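Local coordinates for protein arylalkylamine N-Acetyltransferase like 5b (Aedes aegypti, PDB 4FD4) that probably transfers acyl groups from acetyl-CoA and longer acyl-CoA donors to the amine nitrogen of serotonin and dopamine, as an arylalkylamine N-acetyltransferase of the GNAT family, at residues G33-Y38 and T98-D103; L143-L148 and E177-E182. One frame throughout, in Å; residues are numbered along the deposited sequence.

Overall arrangement
The two contacts lie on opposite sides of the chain's centre, about 26 Å apart between their centres, and share no helix. Each is largely buried, yet they illustrate two ways of packing a helix against the end of another. Interaction 1 ties the end of helix 33-37 and the tyrosine after it to the start of helix 99-115: a lysine and that tyrosine run past each other, and each ends in hydrogen-bonding partners, one for the tyrosine and three backbone carbonyls for the lysine. Interaction 2 joins helix 143-158 to the end of helix 170-178 and the turn beyond it, mainly by leucine and methionine side chains, with a single polar link on its more exposed side.

Interaction 1. Residues G33-Y38 and T98-D103; sequences GITISY and TKKWGD
Tyr38 and Lys100 lie along each other in opposite directions, so that each side chain delivers its polar end to the other's segment. The aliphatic part of Lys100 passes over one face of the Tyr38 ring, with CG of Lys100 3.7 Å from the ring centroid, a CH-pi contact displaced toward the ring's rim. Beyond it the lysine stays extended, which carries NZ of Lys100 to the carbonyl O of Thr35 at 2.8 Å. The ammonium group meets this oxygen from 27° outside the carbonyl plane. NZ also donates to the carbonyls of Gly41, its strongest partner, and Ser43, so three backbone oxygens hold the buried ammonium. In the other direction, a first torsion of -170° turns the tyrosine ring away from its own backbone N, and its hydroxyl donates to Asp103, with Tyr38 OH 2.6 Å from Asp103 OD1. That oxygen sits at the edge of the ring, in its plane, and is met on its anti side.

A second shell positions the carboxylate. Lys99, one helical turn before Asp103, forms a salt bridge in which Lys99 NZ lies 2.8 Å from Asp103 OD2 and is met by its syn lone pair; this probably favours the ionised carboxylate and keeps it turned to the tyrosine. At the start of the helix, Thr98 OG1 accepts from Trp101 N at 3.2 Å. This side-chain N-cap opens helix 99-115, which belongs to the helical connection between strands 71-81 and 126-134 of the GNAT sheet and here meets the connection between strands 7-11 and 61-66.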
loop_
_atom_site.group_PDB
_atom_site.type_symbol
_atom_site.label_atom_id
_atom_site.label_comp_id
_atom_site.label_asym_id
_atom_site.label_seq_id
_atom_site.Cartn_x
_atom_site.Cartn_y
_atom_site.Cartn_z
ATOM N N GLY A 33 -6.052 -7.672 -2.879
ATOM C CA GLY A 33 -7.506 -7.691 -2.914
ATOM C C GLY A 33 -8.122 -6.656 -3.844
ATOM O O GLY A 33 -9.006 -6.970 -4.637
ATOM N N ILE A 34 -7.658 -5.416 -3.758
ATOM C CA ILE A 34 -8.210 -4.373 -4.617
ATOM C C ILE A 34 -8.063 -4.711 -6.107
ATOM O O ILE A 34 -9.057 -4.767 -6.828
ATOM C CB ILE A 34 -7.635 -2.980 -4.275
ATOM C CG1 ILE A 34 -8.108 -2.563 -2.874
ATOM C CG2 ILE A 34 -8.069 -1.943 -5.306
ATOM C CD1 ILE A 34 -7.474 -1.282 -2.349
ATOM N N THR A 35 -6.840 -4.972 -6.562
ATOM C CA THR A 35 -6.599 -5.233 -7.986
ATOM C C THR A 35 -7.313 -6.483 -8.549
ATOM O O THR A 35 -7.873 -6.422 -9.642
ATOM C CB THR A 35 -5.072 -5.171 -8.333
ATOM O OG1 THR A 35 -4.763 -5.997 -9.461
ATOM C CG2 THR A 35 -4.245 -5.600 -7.159
ATOM N N ILE A 36 -7.336 -7.593 -7.804
ATOM C CA ILE A 36 -7.961 -8.822 -8.333
ATOM C C ILE A 36 -9.481 -8.917 -8.140
ATOM O O ILE A 36 -10.133 -9.771 -8.741
ATOM C CB ILE A 36 -7.295 -10.129 -7.810
ATOM C CG1 ILE A 36 -7.559 -10.310 -6.316
ATOM C CG2 ILE A 36 -5.800 -10.136 -8.124
ATOM C CD1 ILE A 36 -7.305 -11.728 -5.827
ATOM N N SER A 37 -10.053 -8.053 -7.308
ATOM C CA SER A 37 -11.505 -8.063 -7.132
ATOM C C SER A 37 -12.210 -7.203 -8.184
ATOM O O SER A 37 -13.445 -7.184 -8.264
ATOM C CB SER A 37 -11.878 -7.585 -5.736
ATOM O OG SER A 37 -11.799 -6.174 -5.649
ATOM N N TYR A 38 -11.418 -6.503 -8.993
ATOM C CA TYR A 38 -11.946 -5.554 -9.965
ATOM C C TYR A 38 -12.851 -6.236 -10.982
ATOM O O TYR A 38 -12.515 -7.286 -11.539
ATOM C CB TYR A 38 -10.813 -4.832 -10.690
ATOM C CG TYR A 38 -11.254 -3.658 -11.554
ATOM C CD1 TYR A 38 -11.900 -2.561 -11.005
ATOM C CD2 TYR A 38 -10.985 -3.636 -12.907
ATOM C CE1 TYR A 38 -12.282 -1.476 -11.795
ATOM C CE2 TYR A 38 -11.363 -2.565 -13.706
ATOM C CZ TYR A 38 -12.009 -1.493 -13.144
ATOM O OH TYR A 38 -12.370 -0.432 -13.941
ATOM N N THR A 98 -5.578 4.220 -18.101
ATOM C CA THR A 98 -6.599 3.183 -18.049
ATOM C C THR A 98 -7.747 3.526 -17.119
ATOM O O THR A 98 -7.571 4.245 -16.133
ATOM C CB THR A 98 -6.018 1.794 -17.657
ATOM O OG1 THR A 98 -5.696 1.778 -16.264
ATOM C CG2 THR A 98 -4.764 1.472 -18.471
ATOM N N LYS A 99 -8.925 2.989 -17.416
ATOM C CA LYS A 99 -10.059 3.221 -16.541
ATOM C C LYS A 99 -9.857 2.504 -15.213
ATOM O O LYS A 99 -10.247 3.017 -14.174
ATOM C CB LYS A 99 -11.385 2.794 -17.188
ATOM C CG LYS A 99 -12.575 2.904 -16.222
ATOM C CD LYS A 99 -13.875 3.235 -16.936
ATOM C CE LYS A 99 -15.068 3.147 -15.993
ATOM N NZ LYS A 99 -14.879 3.926 -14.740
ATOM N N LYS A 100 -9.243 1.321 -15.244
ATOM C CA LYS A 100 -9.062 0.559 -14.009
ATOM C C LYS A 100 -8.251 1.342 -12.987
ATOM O O LYS A 100 -8.611 1.399 -11.800
ATOM C CB LYS A 100 -8.387 -0.789 -14.268
ATOM C CG LYS A 100 -8.125 -1.572 -12.981
ATOM C CD LYS A 100 -7.671 -3.002 -13.246
ATOM C CE LYS A 100 -7.371 -3.727 -11.950
ATOM N NZ LYS A 100 -7.294 -5.217 -12.120
ATOM N N TRP A 101 -7.148 1.923 -13.437
ATOM C CA TRP A 101 -6.283 2.664 -12.516
ATOM C C TRP A 101 -6.983 3.925 -12.027
ATOM O O TRP A 101 -6.824 4.291 -10.871
ATOM C CB TRP A 101 -4.909 2.990 -13.110
ATOM C CG TRP A 101 -4.026 3.791 -12.159
ATOM C CD1 TRP A 101 -3.470 5.022 -12.388
ATOM C CD2 TRP A 101 -3.639 3.421 -10.828
ATOM N NE1 TRP A 101 -2.743 5.426 -11.292
ATOM C CE2 TRP A 101 -2.841 4.463 -10.314
ATOM C CE3 TRP A 101 -3.882 2.301 -10.022
ATOM C CZ2 TRP A 101 -2.283 4.425 -9.037
ATOM C CZ3 TRP A 101 -3.337 2.267 -8.743
ATOM C CH2 TRP A 101 -2.545 3.322 -8.268
ATOM N N GLY A 102 -7.750 4.581 -12.897
ATOM C CA GLY A 102 -8.559 5.723 -12.467
ATOM C C GLY A 102 -9.553 5.369 -11.369
ATOM O O GLY A 102 -9.685 6.087 -10.364
ATOM N N ASP A 103 -10.246 4.245 -11.549
ATOM C CA ASP A 103 -11.196 3.763 -10.553
ATOM C C ASP A 103 -10.514 3.431 -9.228
ATOM O O ASP A 103 -11.023 3.760 -8.136
ATOM C CB ASP A 103 -11.949 2.521 -11.061
ATOM C CG ASP A 103 -12.869 2.818 -12.239
ATOM O OD1 ASP A 103 -13.233 1.848 -12.947
ATOM O OD2 ASP A 103 -13.220 4.007 -12.460
#

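Interaction 2. Residues L143-L148 and E177-E182; sequences LGQRLL and EKLGME
Leu148 and Leu179 make the apolar centre of this contact: they run antiparallel past one another, so that CD1 of Leu148 stands 3.7 Å from CD2 of Leu179. The other branch of Leu179 turns to the aliphatic stem of Gln145, where Leu179 CD1 is 3.9 Å from Gln145 CG. The same methyl of Leu148 also touches the sulfur of Met181, more loosely, and Met152, further along helix 143-158, adds to the apolar surroundings of Leu179 and Met181.

The polar part is slight. Gln145 is extended, its CG opposite the backbone N (chi1 179°), and so presents its amide across the side chain of Lys178. Lys178 NZ donates to Gln145 OE1 at 3.1 Å, but from above the amide, 39° out of the carbonyl plane, missing the lone pairs.

Backbone bonds shape the segment facing them: Gly180, with positive phi, closes helix 170-178 in a Schellman motif, with Met181 N bonded to Ala176 O and Gly180 N to Glu177 O. Leu179 and Met181, before and after this glycine, both point toward helix 143-158. With one poorly directed polar bond at the solvent side, cohesion between helix 143-158 and the turn that ends helix 170-178 probably rests on aliphatic contact.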
loop_
_atom_site.group_PDB
_atom_site.type_symbol
_atom_site.label_atom_id
_atom_site.label_comp_id
_atom_site.label_asym_id
_atom_site.label_seq_id
_atom_site.Cartn_x
_atom_site.Cartn_y
_atom_site.Cartn_z
ATOM N N LEU A 143 8.894 -11.760 8.545
ATOM C CA LEU A 143 9.163 -10.870 7.407
ATOM C C LEU A 143 8.214 -9.684 7.323
ATOM O O LEU A 143 8.649 -8.551 7.129
ATOM C CB LEU A 143 9.154 -11.636 6.078
ATOM C CG LEU A 143 10.501 -12.153 5.577
ATOM C CD1 LEU A 143 10.408 -12.444 4.081
ATOM C CD2 LEU A 143 11.611 -11.138 5.861
ATOM N N GLY A 144 6.916 -9.948 7.441
ATOM C CA GLY A 144 5.929 -8.884 7.403
ATOM C C GLY A 144 6.194 -7.894 8.512
ATOM O O GLY A 144 6.214 -6.668 8.292
ATOM N N GLN A 145 6.417 -8.419 9.715
ATOM C CA GLN A 145 6.628 -7.543 10.861
ATOM C C GLN A 145 7.922 -6.758 10.696
ATOM O O GLN A 145 7.980 -5.585 11.053
ATOM C CB GLN A 145 6.622 -8.319 12.185
ATOM C CG GLN A 145 6.873 -7.436 13.414
ATOM C CD GLN A 145 6.909 -8.215 14.729
ATOM O OE1 GLN A 145 6.630 -9.417 14.763
ATOM N NE2 GLN A 145 7.249 -7.523 15.819
ATOM N N ARG A 146 8.957 -7.391 10.146
ATOM C CA ARG A 146 10.235 -6.693 9.942
ATOM C C ARG A 146 10.155 -5.608 8.872
ATOM O O ARG A 146 10.776 -4.546 9.013
ATOM C CB ARG A 146 11.362 -7.679 9.644
ATOM C CG ARG A 146 11.813 -8.468 10.870
ATOM C CD ARG A 146 12.667 -9.646 10.459
ATOM N NE ARG A 146 13.973 -9.247 9.953
ATOM C CZ ARG A 146 14.826 -10.080 9.362
ATOM N NH1 ARG A 146 14.504 -11.362 9.210
ATOM N NH2 ARG A 146 15.994 -9.634 8.926
ATOM N N LEU A 147 9.385 -5.861 7.814
ATOM C CA LEU A 147 9.144 -4.831 6.786
ATOM C C LEU A 147 8.400 -3.635 7.358
ATOM O O LEU A 147 8.819 -2.485 7.170
ATOM C CB LEU A 147 8.354 -5.399 5.609
ATOM C CG LEU A 147 9.146 -6.188 4.580
ATOM C CD1 LEU A 147 8.196 -6.870 3.589
ATOM C CD2 LEU A 147 10.126 -5.254 3.857
ATOM N N LEU A 148 7.294 -3.895 8.054
ATOM C CA LEU A 148 6.500 -2.808 8.620
ATOM C C LEU A 148 7.301 -2.057 9.670
ATOM O O LEU A 148 7.255 -0.833 9.746
ATOM C CB LEU A 148 5.209 -3.352 9.247
ATOM C CG LEU A 148 3.898 -2.553 9.215
ATOM C CD1 LEU A 148 3.125 -2.718 10.524
ATOM C CD2 LEU A 148 4.062 -1.077 8.861
ATOM N N GLU A 177 -2.018 -3.624 14.114
ATOM C CA GLU A 177 -2.487 -3.564 15.493
ATOM C C GLU A 177 -1.366 -3.932 16.457
ATOM O O GLU A 177 -1.114 -3.212 17.423
ATOM C CB GLU A 177 -3.713 -4.468 15.682
ATOM C CG GLU A 177 -5.042 -3.725 15.520
ATOM C CD GLU A 177 -6.131 -4.565 14.863
ATOM O OE1 GLU A 177 -5.976 -5.804 14.771
ATOM O OE2 GLU A 177 -7.145 -3.974 14.431
ATOM N N LYS A 178 -0.684 -5.040 16.174
ATOM C CA LYS A 178 0.437 -5.498 16.994
ATOM C C LYS A 178 1.508 -4.425 17.175
ATOM O O LYS A 178 2.027 -4.232 18.281
ATOM C CB LYS A 178 1.072 -6.758 16.392
ATOM C CG LYS A 178 2.316 -7.238 17.138
ATOM C CD LYS A 178 2.868 -8.537 16.533
ATOM C CE LYS A 178 3.573 -9.389 17.594
ATOM N NZ LYS A 178 5.054 -9.467 17.412
ATOM N N LEU A 179 1.841 -3.729 16.091
ATOM C CA LEU A 179 2.911 -2.735 16.144
ATOM C C LEU A 179 2.394 -1.361 16.567
ATOM O O LEU A 179 3.043 -0.339 16.313
ATOM C CB LEU A 179 3.681 -2.656 14.818
ATOM C CG LEU A 179 4.636 -3.808 14.453
ATOM C CD1 LEU A 179 3.877 -5.075 14.096
ATOM C CD2 LEU A 179 5.552 -3.411 13.291
ATOM N N GLY A 180 1.225 -1.346 17.209
ATOM C CA GLY A 180 0.730 -0.158 17.879
ATOM C C GLY A 180 -0.111 0.781 17.037
ATOM O O GLY A 180 -0.352 1.926 17.430
ATOM N N MET A 181 -0.559 0.306 15.881
ATOM C CA MET A 181 -1.417 1.104 15.013
ATOM C C MET A 181 -2.892 0.891 15.367
ATOM O O MET A 181 -3.334 -0.243 15.561
ATOM C CB MET A 181 -1.158 0.757 13.543
ATOM C CG MET A 181 0.309 0.901 13.126
ATOM S SD MET A 181 0.583 0.619 11.364
ATOM C CE MET A 181 -0.013 2.159 10.670
ATOM N N GLU A 182 -3.643 1.985 15.470
ATOM C CA GLU A 182 -5.075 1.921 15.731
ATOM C C GLU A 182 -5.807 2.018 14.394
ATOM O O GLU A 182 -5.561 2.952 13.626
ATOM C CB GLU A 182 -5.492 3.081 16.655
ATOM C CG GLU A 182 -7.000 3.196 16.951
ATOM C CD GLU A 182 -7.381 4.530 17.602
ATOM O OE1 GLU A 182 -6.490 5.395 17.758
ATOM O OE2 GLU A 182 -8.570 4.720 17.955
#